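Local coordinates for KLLA0E08119p (Kluyveromyces lactis, PDB 3VA7), which probably carboxylates urea to urea-1-carboxylate with ATP, hydrogencarbonate and a biotin cofactor, as the urea carboxylase part of a larger urea-degrading enzyme, at residues H326-M331 with A393-T397; S835-T839 with V850-E854; Y863-L868 with E912-F917. All coordinates share one frame; numbering follows the deposited sequence.

Contact 1: H326-M331 with A393-T397; sequences HPITEM and ARVDT
Glu330 OE1 is gripped by two nitrogens of Arg394, which reaches it from the strand 394-397. The stronger bond comes from NH1, 2.7 Å from Glu330 OE1, at an N-H...O angle of 163°; the oxygen lies in the plane of the guanidinium group and is approached almost straight on, in line with its own C-O bond. Arg394 NH2 adds a weak second bond to the same oxygen at 3.2 Å. The carboxylate and guanidinium planes are turned 48° from each other, so this is not a flat, paired bridge. A flatter, side-on grip is made within the strand, where Arg394 NE meets Asp396 OD1 at 2.8 Å and Arg394 NH2 meets Asp396 OD2 at 2.8 Å, each on the syn side of its oxygen. Arg394 is thus shared between two acids, one on each segment, and all three N-H-bearing nitrogens of its guanidinium are engaged. Its chain runs out extended and carries the head across to the helix. There Pro327 closes one face of the guanidinium, its CB 3.5 Å above the plane and over the centre. The Pro327 ring also reaches the acid, with CG 3.3 Å from Asp396 OD2. Met331 bends back at chi2 and chi3 so that its CE lies 3.8 Å from Arg394 CD. Glu330 OE2 is held separately, by Arg45 and the backbone N of Leu337. Helix and strand axes pass 10.7 Å apart at 151°, and the salt-bridge network of Glu330, Arg394 and Asp396, whose two acids are buried, spans that gap, tying helix 326-333 to a strand of the large antiparallel sheet in the biotin carboxylase domain.

Contact 2: S835-T839 with V850-E854; sequences SPKVT and VEYGE
Thr839 and Glu851 form a hydrogen-bonded pair in the antiparallel β hairpin of strands 838-842 and 847-852, part of the sheet in the carboxyltransferase C and D region. Glu851 N reaches Thr839 O at 2.7 Å, and Thr839 N returns a bond to Glu851 O at 3.0 Å. The pair Val838-Tyr852 is non-hydrogen-bonded, and just past the strands Gly853 N bonds to Lys837 O at 2.9 Å. The positive phi of Gly853, 81°, is one that glycine adopts readily. Two CA-H...O contacts, from Tyr852 CA to Lys837 O and from Val838 CA to Glu851 O, fill in between these bonds.

Apolar contacts gather on the sheet face that carries Val838 and Tyr852. Val838 divides its branches: CG1, trans to the backbone N (chi1 -171°), lies 3.7 Å from Val850 CG1, while CG2 comes in at the edge of the Tyr852 ring, 3.7 Å from CE1. Pro836 extends this patch, its CG near Tyr852 CD1 and its CB against Gly853 CA.

Charge plays a looser part. Lys837 crosses Glu854 at about a right angle, and its methylene CD, 3.5 Å from Glu854 OE2, is closer than the ammonium, which stays beyond salt-bridge range. With an alanine in place of this lysine, the Glu854 carboxylate would probably lose both that aliphatic neighbour and the nearby positive charge.

Solvent makes a contribution of its own: one water links two carbonyls of 850-854, donating to Glu851 O and, at 2.9 Å, to Gly853 O.

Contact 3: Y863-L868 with E912-F917; sequences YRINRL and ESEIQF
Ile915 CG2 lies over one face of the Arg864 guanidinium, 3.6 Å above its plane and offset toward the rim, while Glu912 OE2 sits at the edge, in its plane. Phe917 offers a face of its own: the edge of the Tyr863 ring points into it in a T-shaped pair, with centroids 5.4 Å apart and planes at 82°. Tyr863 CD2 makes the closest approach, 3.8 Å from Phe917 CD1. The Tyr863 ring also stacks with Trp921. In Phe917 the position of CG between backbone N and carbonyl carbon (chi1 71°) sets the ring against both Tyr863 and Arg864, with Phe917 CE2 3.8 Å from Arg864 NH1.

The salt bridge is side-on but converges on one oxygen. Arg864 NE donates to Glu912 OE2 at 2.9 Å, and NH2 donates to the same atom from above the carboxylate plane; the modelled length of this second bond is unusually short and doubtful in detail. Glu912 OE1 is probably hydrogen-bonded to the Tyr852 hydroxyl, which would give both oxygens of this buried acid a partner.

In the fold, helix 859-875 packs against the loop that follows helix 901-912, and a type I turn from Glu912 to Ile915 brings the acid and the isoleucine to the same arginine. Ile915 also wedges against the helix backbone, its CD1 3.7 Å from Leu868 CA. On its other branch, CG2 lies 3.8 Å from Arg867 CB. Water 2 donates to Ile915 O at 3.0 Å and weakly accepts from Arg864 NH1.

How the contacts relate
The three contacts follow one another along the chain, without interleaving. Contact 1 belongs to the biotin carboxylase domain, and its centre is 65 Å from that of contact 2 and 59 Å from that of contact 3; the nearest atoms are about 49 and 42 Å away, so it touches neither. Contacts 2 and 3, by contrast, have centres 12 Å apart and touch. Strand 847-852 of contact 2 leads on to helix 859-875 of contact 3, and Tyr852 reaches from the sheet to Ile865 and Leu868 on that helix, joining hairpin, helix and the 912-917 loop into one unit of the carboxyltransferase region. The set therefore samples two separate catalytic modules of a multidomain enzyme.

Contact 1: H326-M331 with A393-T397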
ATOM      1  N   HIS A 326      21.170  21.894 -17.297  1.00 28.34           N
ATOM      2  CA  HIS A 326      21.064  23.345 -17.546  1.00 27.63           C
ATOM      3  C   HIS A 326      20.631  24.167 -16.324  1.00 27.40           C
ATOM      4  O   HIS A 326      20.963  25.364 -16.237  1.00 28.32           O
ATOM      5  CB  HIS A 326      20.120  23.665 -18.738  1.00 27.36           C
ATOM      6  CG  HIS A 326      18.661  23.597 -18.383  1.00 25.72           C
ATOM      7  ND1 HIS A 326      17.971  22.403 -18.309  1.00 25.61           N
ATOM      8  CD2 HIS A 326      17.770  24.566 -18.057  1.00 25.64           C
ATOM      9  CE1 HIS A 326      16.718  22.641 -17.945  1.00 26.30           C
ATOM     10  NE2 HIS A 326      16.569  23.944 -17.783  1.00 27.17           N
ATOM     11  N   PRO A 327      19.869  23.575 -15.396  1.00 27.31           N
ATOM     12  CA  PRO A 327      19.465  24.442 -14.261  1.00 27.89           C
ATOM     13  C   PRO A 327      20.574  24.988 -13.383  1.00 28.22           C
ATOM     14  O   PRO A 327      20.383  26.043 -12.802  1.00 29.05           O
ATOM     15  CB  PRO A 327      18.560  23.546 -13.422  1.00 28.86           C
ATOM     16  CG  PRO A 327      18.014  22.460 -14.405  1.00 26.51           C
ATOM     17  CD  PRO A 327      19.184  22.263 -15.368  1.00 27.69           C
ATOM     18  N   ILE A 328      21.742  24.367 -13.303  1.00 28.63           N
ATOM     19  CA  ILE A 328      22.753  24.981 -12.417  1.00 29.77           C
ATOM     20  C   ILE A 328      23.239  26.333 -12.956  1.00 31.42           C
ATOM     21  O   ILE A 328      23.414  27.331 -12.196  1.00 32.05           O
ATOM     22  CB  ILE A 328      23.911  24.044 -12.045  1.00 29.39           C
ATOM     23  CG1 ILE A 328      24.677  23.571 -13.271  1.00 30.00           C
ATOM     24  CG2 ILE A 328      23.387  22.852 -11.262  1.00 29.13           C
ATOM     25  CD1 ILE A 328      25.913  22.836 -12.923  1.00 29.93           C
ATOM     26  N   THR A 329      23.408  26.370 -14.285  1.00 31.98           N
ATOM     27  CA  THR A 329      23.696  27.593 -15.028  1.00 31.76           C
ATOM     28  C   THR A 329      22.640  28.674 -14.733  1.00 31.28           C
ATOM     29  O   THR A 329      22.974  29.872 -14.500  1.00 31.30           O
ATOM     30  CB  THR A 329      23.791  27.264 -16.558  1.00 32.06           C
ATOM     31  OG1 THR A 329      24.840  26.302 -16.769  1.00 33.86           O
ATOM     32  CG2 THR A 329      24.099  28.474 -17.367  1.00 30.71           C
ATOM     33  N   GLU A 330      21.375  28.263 -14.724  1.00 31.10           N
ATOM     34  CA  GLU A 330      20.271  29.220 -14.429  1.00 31.58           C
ATOM     35  C   GLU A 330      20.351  29.787 -12.983  1.00 31.67           C
ATOM     36  O   GLU A 330      19.911  30.897 -12.712  1.00 30.12           O
ATOM     37  CB  GLU A 330      18.888  28.600 -14.701  1.00 31.18           C
ATOM     38  CG  GLU A 330      18.622  28.289 -16.167  1.00 30.77           C
ATOM     39  CD  GLU A 330      17.206  27.769 -16.459  1.00 33.33           C
ATOM     40  OE1 GLU A 330      16.482  27.395 -15.489  1.00 33.22           O
ATOM     41  OE2 GLU A 330      16.798  27.748 -17.663  1.00 33.59           O
ATOM     42  N   MET A 331      20.946  29.026 -12.071  1.00 31.97           N
ATOM     43  CA  MET A 331      20.936  29.458 -10.706  1.00 33.30           C
ATOM     44  C   MET A 331      21.976  30.550 -10.663  1.00 32.72           C
ATOM     45  O   MET A 331      21.718  31.630 -10.096  1.00 33.45           O
ATOM     46  CB  MET A 331      21.297  28.325  -9.714  1.00 34.36           C
ATOM     47  CG  MET A 331      20.243  27.258  -9.517  1.00 39.14           C
ATOM     48  SD  MET A 331      18.927  27.770  -8.381  1.00 52.06           S
ATOM     49  CE  MET A 331      17.799  28.291  -9.694  1.00 45.57           C
ATOM     50  N   ALA A 393      15.195  24.451  -1.935  1.00 29.64           N
ATOM     51  CA  ALA A 393      15.980  24.158  -3.146  1.00 28.43           C
ATOM     52  C   ALA A 393      15.072  24.321  -4.394  1.00 27.96           C
ATOM     53  O   ALA A 393      13.864  24.467  -4.300  1.00 27.30           O
ATOM     54  CB  ALA A 393      16.625  22.728  -3.074  1.00 26.20           C
ATOM     55  N   ARG A 394      15.677  24.323  -5.565  1.00 28.36           N
ATOM     56  CA  ARG A 394      14.921  24.205  -6.802  1.00 28.08           C
ATOM     57  C   ARG A 394      14.902  22.718  -7.098  1.00 27.82           C
ATOM     58  O   ARG A 394      15.951  22.058  -7.089  1.00 27.09           O
ATOM     59  CB  ARG A 394      15.583  24.997  -7.975  1.00 28.01           C
ATOM     60  CG  ARG A 394      15.037  24.568  -9.352  1.00 27.18           C
ATOM     61  CD  ARG A 394      15.433  25.464 -10.436  1.00 25.96           C
ATOM     62  NE  ARG A 394      15.229  24.831 -11.724  1.00 30.96           N
ATOM     63  CZ  ARG A 394      15.506  25.422 -12.883  1.00 33.81           C
ATOM     64  NH1 ARG A 394      15.999  26.666 -12.902  1.00 35.17           N
ATOM     65  NH2 ARG A 394      15.288  24.788 -14.021  1.00 32.61           N
ATOM     66  N   VAL A 395      13.708  22.171  -7.316  1.00 28.36           N
ATOM     67  CA  VAL A 395      13.633  20.753  -7.734  1.00 28.19           C
ATOM     68  C   VAL A 395      12.834  20.627  -8.989  1.00 27.98           C
ATOM     69  O   VAL A 395      11.710  21.067  -9.060  1.00 27.98           O
ATOM     70  CB  VAL A 395      13.362  19.691  -6.552  1.00 28.36           C
ATOM     71  CG1 VAL A 395      13.262  20.366  -5.163  1.00 26.55           C
ATOM     72  CG2 VAL A 395      12.224  18.699  -6.838  1.00 27.60           C
ATOM     73  N   ASP A 396      13.464  20.118 -10.028  1.00 27.92           N
ATOM     74  CA  ASP A 396      12.744  19.945 -11.267  1.00 27.77           C
ATOM     75  C   ASP A 396      12.329  18.488 -11.237  1.00 27.99           C
ATOM     76  O   ASP A 396      13.167  17.555 -11.155  1.00 28.48           O
ATOM     77  CB  ASP A 396      13.598  20.327 -12.478  1.00 26.98           C
ATOM     78  CG  ASP A 396      14.014  21.824 -12.491  1.00 28.75           C
ATOM     79  OD1 ASP A 396      13.467  22.712 -11.786  1.00 30.82           O
ATOM     80  OD2 ASP A 396      14.925  22.148 -13.249  1.00 29.89           O
ATOM     81  N   THR A 397      11.035  18.282 -11.213  1.00 27.63           N
ATOM     82  CA  THR A 397      10.547  16.952 -11.123  1.00 28.92           C
ATOM     83  C   THR A 397       9.227  16.868 -11.891  1.00 30.15           C
ATOM     84  O   THR A 397       8.755  17.868 -12.479  1.00 30.35           O
ATOM     85  CB  THR A 397      10.363  16.539  -9.620  1.00 29.48           C
ATOM     86  OG1 THR A 397      10.037  15.135  -9.530  1.00 30.30           O
ATOM     87  CG2 THR A 397       9.263  17.432  -8.916  1.00 25.46           C
TER

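Contact 2: S835-T839 with V850-E854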
ATOM      1  N   SER A 835     -35.687   5.667  23.795  1.00 43.07           N
ATOM      2  CA  SER A 835     -34.748   5.205  24.824  1.00 39.82           C
ATOM      3  C   SER A 835     -34.955   3.718  25.134  1.00 37.49           C
ATOM      4  O   SER A 835     -35.596   3.301  26.083  1.00 34.86           O
ATOM      5  CB  SER A 835     -34.698   6.147  26.040  1.00 40.20           C
ATOM      6  OG  SER A 835     -35.219   5.548  27.200  1.00 43.34           O
ATOM      7  N   PRO A 836     -34.396   2.903  24.241  1.00 36.84           N
ATOM      8  CA  PRO A 836     -34.605   1.463  24.195  1.00 35.41           C
ATOM      9  C   PRO A 836     -33.816   0.777  25.290  1.00 34.60           C
ATOM     10  O   PRO A 836     -33.066   1.390  26.023  1.00 34.32           O
ATOM     11  CB  PRO A 836     -34.012   1.093  22.860  1.00 34.30           C
ATOM     12  CG  PRO A 836     -32.847   2.100  22.751  1.00 36.34           C
ATOM     13  CD  PRO A 836     -33.404   3.367  23.240  1.00 35.81           C
ATOM     14  N   LYS A 837     -34.021  -0.514  25.392  1.00 33.82           N
ATOM     15  CA  LYS A 837     -33.280  -1.328  26.280  1.00 32.97           C
ATOM     16  C   LYS A 837     -31.804  -1.341  25.854  1.00 32.07           C
ATOM     17  O   LYS A 837     -31.460  -1.120  24.686  1.00 30.94           O
ATOM     18  CB  LYS A 837     -33.963  -2.703  26.358  1.00 32.92           C
ATOM     19  CG  LYS A 837     -33.153  -3.917  26.055  1.00 34.59           C
ATOM     20  CD  LYS A 837     -34.092  -4.990  25.557  1.00 37.02           C
ATOM     21  CE  LYS A 837     -33.392  -6.288  25.357  1.00 40.26           C
ATOM     22  NZ  LYS A 837     -33.513  -6.965  26.650  1.00 43.30           N
ATOM     23  N   VAL A 838     -30.957  -1.512  26.855  1.00 30.65           N
ATOM     24  CA  VAL A 838     -29.558  -1.485  26.693  1.00 29.24           C
ATOM     25  C   VAL A 838     -29.040  -2.756  27.290  1.00 29.98           C
ATOM     26  O   VAL A 838     -29.428  -3.145  28.415  1.00 30.36           O
ATOM     27  CB  VAL A 838     -28.941  -0.316  27.390  1.00 29.43           C
ATOM     28  CG1 VAL A 838     -27.462  -0.228  26.986  1.00 28.57           C
ATOM     29  CG2 VAL A 838     -29.695   1.015  27.027  1.00 26.66           C
ATOM     30  N   THR A 839     -28.200  -3.433  26.496  1.00 29.89           N
ATOM     31  CA  THR A 839     -27.544  -4.657  26.915  1.00 29.32           C
ATOM     32  C   THR A 839     -26.046  -4.471  26.810  1.00 29.19           C
ATOM     33  O   THR A 839     -25.541  -4.132  25.757  1.00 30.11           O
ATOM     34  CB  THR A 839     -28.011  -5.817  26.076  1.00 29.29           C
ATOM     35  OG1 THR A 839     -29.439  -5.749  26.026  1.00 30.20           O
ATOM     36  CG2 THR A 839     -27.573  -7.170  26.679  1.00 26.74           C
ATOM     37  N   VAL A 850     -21.854  -2.387  23.867  1.00 24.83           N
ATOM     38  CA  VAL A 850     -23.175  -1.820  24.265  1.00 25.55           C
ATOM     39  C   VAL A 850     -24.171  -2.080  23.137  1.00 27.29           C
ATOM     40  O   VAL A 850     -23.977  -1.613  21.999  1.00 27.84           O
ATOM     41  CB  VAL A 850     -23.097  -0.251  24.483  1.00 25.43           C
ATOM     42  CG1 VAL A 850     -24.396   0.329  24.901  1.00 23.41           C
ATOM     43  CG2 VAL A 850     -22.084   0.114  25.500  1.00 24.81           C
ATOM     44  N   GLU A 851     -25.235  -2.807  23.418  1.00 28.58           N
ATOM     45  CA  GLU A 851     -26.229  -3.118  22.380  1.00 30.47           C
ATOM     46  C   GLU A 851     -27.613  -2.490  22.596  1.00 31.67           C
ATOM     47  O   GLU A 851     -28.276  -2.742  23.588  1.00 31.78           O
ATOM     48  CB  GLU A 851     -26.399  -4.632  22.270  1.00 29.92           C
ATOM     49  CG  GLU A 851     -25.193  -5.336  21.746  1.00 31.24           C
ATOM     50  CD  GLU A 851     -25.450  -6.809  21.712  1.00 34.52           C
ATOM     51  OE1 GLU A 851     -26.364  -7.263  22.438  1.00 36.63           O
ATOM     52  OE2 GLU A 851     -24.749  -7.510  20.968  1.00 35.12           O
ATOM     53  N   TYR A 852     -28.061  -1.693  21.657  1.00 33.80           N
ATOM     54  CA  TYR A 852     -29.404  -1.127  21.762  1.00 36.33           C
ATOM     55  C   TYR A 852     -30.565  -1.953  21.178  1.00 38.21           C
ATOM     56  O   TYR A 852     -30.450  -2.598  20.126  1.00 39.96           O
ATOM     57  CB  TYR A 852     -29.433   0.279  21.160  1.00 35.79           C
ATOM     58  CG  TYR A 852     -28.639   1.294  21.948  1.00 35.16           C
ATOM     59  CD1 TYR A 852     -28.877   1.519  23.335  1.00 35.22           C
ATOM     60  CD2 TYR A 852     -27.671   2.030  21.338  1.00 31.14           C
ATOM     61  CE1 TYR A 852     -28.165   2.482  24.037  1.00 32.52           C
ATOM     62  CE2 TYR A 852     -26.961   2.985  22.038  1.00 32.77           C
ATOM     63  CZ  TYR A 852     -27.201   3.208  23.370  1.00 31.31           C
ATOM     64  OH  TYR A 852     -26.428   4.153  24.001  1.00 30.09           O
ATOM     65  N   GLY A 853     -31.687  -1.891  21.875  1.00 39.42           N
ATOM     66  CA  GLY A 853     -32.961  -2.322  21.369  1.00 40.96           C
ATOM     67  C   GLY A 853     -33.128  -3.804  21.486  1.00 42.66           C
ATOM     68  O   GLY A 853     -32.287  -4.473  22.077  1.00 42.80           O
ATOM     69  N   GLU A 854     -34.232  -4.295  20.930  1.00 44.33           N
ATOM     70  CA  GLU A 854     -34.367  -5.688  20.564  1.00 46.89           C
ATOM     71  C   GLU A 854     -33.557  -5.909  19.258  1.00 47.34           C
ATOM     72  O   GLU A 854     -32.987  -4.952  18.695  1.00 46.48           O
ATOM     73  CB  GLU A 854     -35.859  -6.058  20.408  1.00 48.04           C
ATOM     74  CG  GLU A 854     -36.748  -5.723  21.647  1.00 49.72           C
ATOM     75  CD  GLU A 854     -36.550  -6.688  22.828  1.00 54.90           C
ATOM     76  OE1 GLU A 854     -36.019  -7.800  22.607  1.00 57.51           O
ATOM     77  OE2 GLU A 854     -36.913  -6.336  23.985  1.00 57.85           O
TER
HETATM   78  O   HOH W   1     -30.187  -4.491  24.105  1.00 35.33           O

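Contact 3: Y863-L868 with E912-F917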
ATOM      1  N   TYR A 863     -28.712   7.418  15.805  1.00 30.12           N
ATOM      2  CA  TYR A 863     -28.425   8.744  16.304  1.00 29.18           C
ATOM      3  C   TYR A 863     -28.026   8.655  17.785  1.00 28.82           C
ATOM      4  O   TYR A 863     -27.100   9.354  18.243  1.00 29.20           O
ATOM      5  CB  TYR A 863     -29.558   9.711  16.083  1.00 28.99           C
ATOM      6  CG  TYR A 863     -29.100  11.101  16.387  1.00 29.69           C
ATOM      7  CD1 TYR A 863     -28.024  11.661  15.702  1.00 26.73           C
ATOM      8  CD2 TYR A 863     -29.698  11.842  17.425  1.00 30.92           C
ATOM      9  CE1 TYR A 863     -27.577  12.934  16.012  1.00 29.49           C
ATOM     10  CE2 TYR A 863     -29.262  13.141  17.740  1.00 26.97           C
ATOM     11  CZ  TYR A 863     -28.211  13.669  17.038  1.00 31.05           C
ATOM     12  OH  TYR A 863     -27.771  14.950  17.354  1.00 36.14           O
ATOM     13  N   ARG A 864     -28.643   7.714  18.482  1.00 27.45           N
ATOM     14  CA  ARG A 864     -28.420   7.542  19.893  1.00 27.62           C
ATOM     15  C   ARG A 864     -26.983   7.134  20.194  1.00 27.92           C
ATOM     16  O   ARG A 864     -26.383   7.607  21.203  1.00 26.45           O
ATOM     17  CB  ARG A 864     -29.419   6.533  20.475  1.00 28.16           C
ATOM     18  CG  ARG A 864     -29.172   6.155  21.918  1.00 27.87           C
ATOM     19  CD  ARG A 864     -30.413   5.538  22.484  1.00 29.03           C
ATOM     20  NE  ARG A 864     -30.354   5.633  23.932  1.00 30.08           N
ATOM     21  CZ  ARG A 864     -31.003   6.528  24.701  1.00 30.48           C
ATOM     22  NH1 ARG A 864     -31.861   7.426  24.195  1.00 25.50           N
ATOM     23  NH2 ARG A 864     -30.777   6.512  26.016  1.00 26.95           N
ATOM     24  N   ILE A 865     -26.435   6.267  19.328  1.00 27.99           N
ATOM     25  CA  ILE A 865     -25.046   5.808  19.487  1.00 27.35           C
ATOM     26  C   ILE A 865     -24.177   7.033  19.297  1.00 28.81           C
ATOM     27  O   ILE A 865     -23.160   7.248  19.997  1.00 29.24           O
ATOM     28  CB  ILE A 865     -24.688   4.751  18.433  1.00 27.86           C
ATOM     29  CG1 ILE A 865     -25.532   3.480  18.664  1.00 25.65           C
ATOM     30  CG2 ILE A 865     -23.145   4.513  18.336  1.00 21.26           C
ATOM     31  CD1 ILE A 865     -25.550   2.624  17.423  1.00 27.76           C
ATOM     32  N   ASN A 866     -24.596   7.882  18.373  1.00 28.73           N
ATOM     33  CA  ASN A 866     -23.823   9.055  18.165  1.00 29.60           C
ATOM     34  C   ASN A 866     -23.840   9.918  19.470  1.00 30.22           C
ATOM     35  O   ASN A 866     -22.830  10.551  19.830  1.00 31.18           O
ATOM     36  CB  ASN A 866     -24.320   9.768  16.937  1.00 29.02           C
ATOM     37  CG  ASN A 866     -24.113  11.199  17.023  1.00 31.22           C
ATOM     38  OD1 ASN A 866     -23.188  11.768  16.447  1.00 29.48           O
ATOM     39  ND2 ASN A 866     -24.983  11.837  17.776  1.00 33.53           N
ATOM     40  N   ARG A 867     -24.947   9.876  20.207  1.00 29.21           N
ATOM     41  CA  ARG A 867     -25.136  10.742  21.383  1.00 29.05           C
ATOM     42  C   ARG A 867     -24.360  10.131  22.589  1.00 30.05           C
ATOM     43  O   ARG A 867     -23.715  10.851  23.330  1.00 31.01           O
ATOM     44  CB  ARG A 867     -26.650  10.943  21.694  1.00 27.89           C
ATOM     45  CG  ARG A 867     -27.417  12.050  20.964  1.00 25.09           C
ATOM     46  CD  ARG A 867     -26.570  12.849  19.922  1.00 31.42           C
ATOM     47  NE  ARG A 867     -26.051  14.124  20.397  1.00 30.82           N
ATOM     48  CZ  ARG A 867     -25.037  14.814  19.872  1.00 36.38           C
ATOM     49  NH1 ARG A 867     -24.343  14.377  18.808  1.00 36.96           N
ATOM     50  NH2 ARG A 867     -24.686  15.981  20.446  1.00 37.86           N
ATOM     51  N   LEU A 868     -24.425   8.810  22.778  1.00 29.56           N
ATOM     52  CA  LEU A 868     -23.577   8.129  23.757  1.00 28.62           C
ATOM     53  C   LEU A 868     -22.106   8.526  23.584  1.00 28.63           C
ATOM     54  O   LEU A 868     -21.468   8.900  24.550  1.00 29.70           O
ATOM     55  CB  LEU A 868     -23.754   6.593  23.707  1.00 27.57           C
ATOM     56  CG  LEU A 868     -22.939   5.869  24.773  1.00 27.14           C
ATOM     57  CD1 LEU A 868     -23.361   6.389  26.139  1.00 30.41           C
ATOM     58  CD2 LEU A 868     -23.126   4.337  24.789  1.00 24.38           C
ATOM     59  N   GLU A 912     -25.704   7.005  30.149  1.00 34.89           N
ATOM     60  CA  GLU A 912     -26.812   6.599  29.297  1.00 35.07           C
ATOM     61  C   GLU A 912     -28.063   7.390  29.589  1.00 34.75           C
ATOM     62  O   GLU A 912     -28.823   7.663  28.662  1.00 35.68           O
ATOM     63  CB  GLU A 912     -27.120   5.112  29.421  1.00 35.65           C
ATOM     64  CG  GLU A 912     -28.338   4.649  28.606  1.00 37.25           C
ATOM     65  CD  GLU A 912     -28.116   4.606  27.094  1.00 37.01           C
ATOM     66  OE1 GLU A 912     -26.985   4.495  26.642  1.00 37.63           O
ATOM     67  OE2 GLU A 912     -29.098   4.658  26.342  1.00 40.79           O
ATOM     68  N   SER A 913     -28.281   7.769  30.859  1.00 33.39           N
ATOM     69  CA  SER A 913     -29.485   8.543  31.240  1.00 31.09           C
ATOM     70  C   SER A 913     -29.338  10.022  30.908  1.00 30.70           C
ATOM     71  O   SER A 913     -30.296  10.782  31.052  1.00 30.35           O
ATOM     72  CB  SER A 913     -29.811   8.359  32.708  1.00 30.76           C
ATOM     73  OG  SER A 913     -28.817   8.978  33.541  1.00 32.23           O
ATOM     74  N   GLU A 914     -28.151  10.441  30.464  1.00 29.54           N
ATOM     75  CA  GLU A 914     -27.947  11.822  30.144  1.00 30.01           C
ATOM     76  C   GLU A 914     -28.226  12.122  28.694  1.00 31.39           C
ATOM     77  O   GLU A 914     -28.230  13.284  28.288  1.00 32.10           O
ATOM     78  CB  GLU A 914     -26.521  12.266  30.517  1.00 30.07           C
ATOM     79  CG  GLU A 914     -26.265  12.245  32.023  1.00 29.43           C
ATOM     80  CD  GLU A 914     -24.782  12.292  32.441  1.00 34.91           C
ATOM     81  OE1 GLU A 914     -23.943  12.911  31.699  1.00 31.60           O
ATOM     82  OE2 GLU A 914     -24.485  11.718  33.557  1.00 36.98           O
ATOM     83  N   ILE A 915     -28.424  11.091  27.886  1.00 32.81           N
ATOM     84  CA  ILE A 915     -28.661  11.295  26.462  1.00 33.87           C
ATOM     85  C   ILE A 915     -30.058  11.929  26.305  1.00 35.41           C
ATOM     86  O   ILE A 915     -31.045  11.350  26.753  1.00 33.99           O
ATOM     87  CB  ILE A 915     -28.549   9.920  25.712  1.00 33.98           C
ATOM     88  CG1 ILE A 915     -27.078   9.452  25.686  1.00 33.00           C
ATOM     89  CG2 ILE A 915     -29.240   9.961  24.309  1.00 30.28           C
ATOM     90  CD1 ILE A 915     -26.869   7.929  25.507  1.00 30.31           C
ATOM     91  N   GLN A 916     -30.138  13.119  25.712  1.00 37.60           N
ATOM     92  CA  GLN A 916     -31.466  13.730  25.456  1.00 40.65           C
ATOM     93  C   GLN A 916     -31.555  14.076  23.981  1.00 40.23           C
ATOM     94  O   GLN A 916     -30.684  14.798  23.439  1.00 39.06           O
ATOM     95  CB  GLN A 916     -31.797  15.047  26.269  1.00 40.90           C
ATOM     96  CG  GLN A 916     -31.099  15.317  27.627  1.00 47.45           C
ATOM     97  CD  GLN A 916     -31.800  14.706  28.930  1.00 54.32           C
ATOM     98  OE1 GLN A 916     -32.384  13.606  28.903  1.00 56.59           O
ATOM     99  NE2 GLN A 916     -31.673  15.420  30.068  1.00 52.33           N
ATOM    100  N   PHE A 917     -32.626  13.624  23.338  1.00 40.17           N
ATOM    101  CA  PHE A 917     -32.897  14.103  21.963  1.00 40.87           C
ATOM    102  C   PHE A 917     -34.328  13.775  21.580  1.00 41.46           C
ATOM    103  O   PHE A 917     -34.990  12.962  22.238  1.00 41.53           O
ATOM    104  CB  PHE A 917     -31.866  13.571  20.913  1.00 39.82           C
ATOM    105  CG  PHE A 917     -32.014  12.122  20.627  1.00 39.80           C
ATOM    106  CD1 PHE A 917     -32.789  11.679  19.553  1.00 41.31           C
ATOM    107  CD2 PHE A 917     -31.461  11.175  21.468  1.00 37.41           C
ATOM    108  CE1 PHE A 917     -32.966  10.309  19.326  1.00 39.59           C
ATOM    109  CE2 PHE A 917     -31.636   9.824  21.213  1.00 35.95           C
ATOM    110  CZ  PHE A 917     -32.383   9.405  20.154  1.00 35.21           C
TER
HETATM  111  O   HOH W   2     -33.421  10.335  25.201  1.00 36.54           O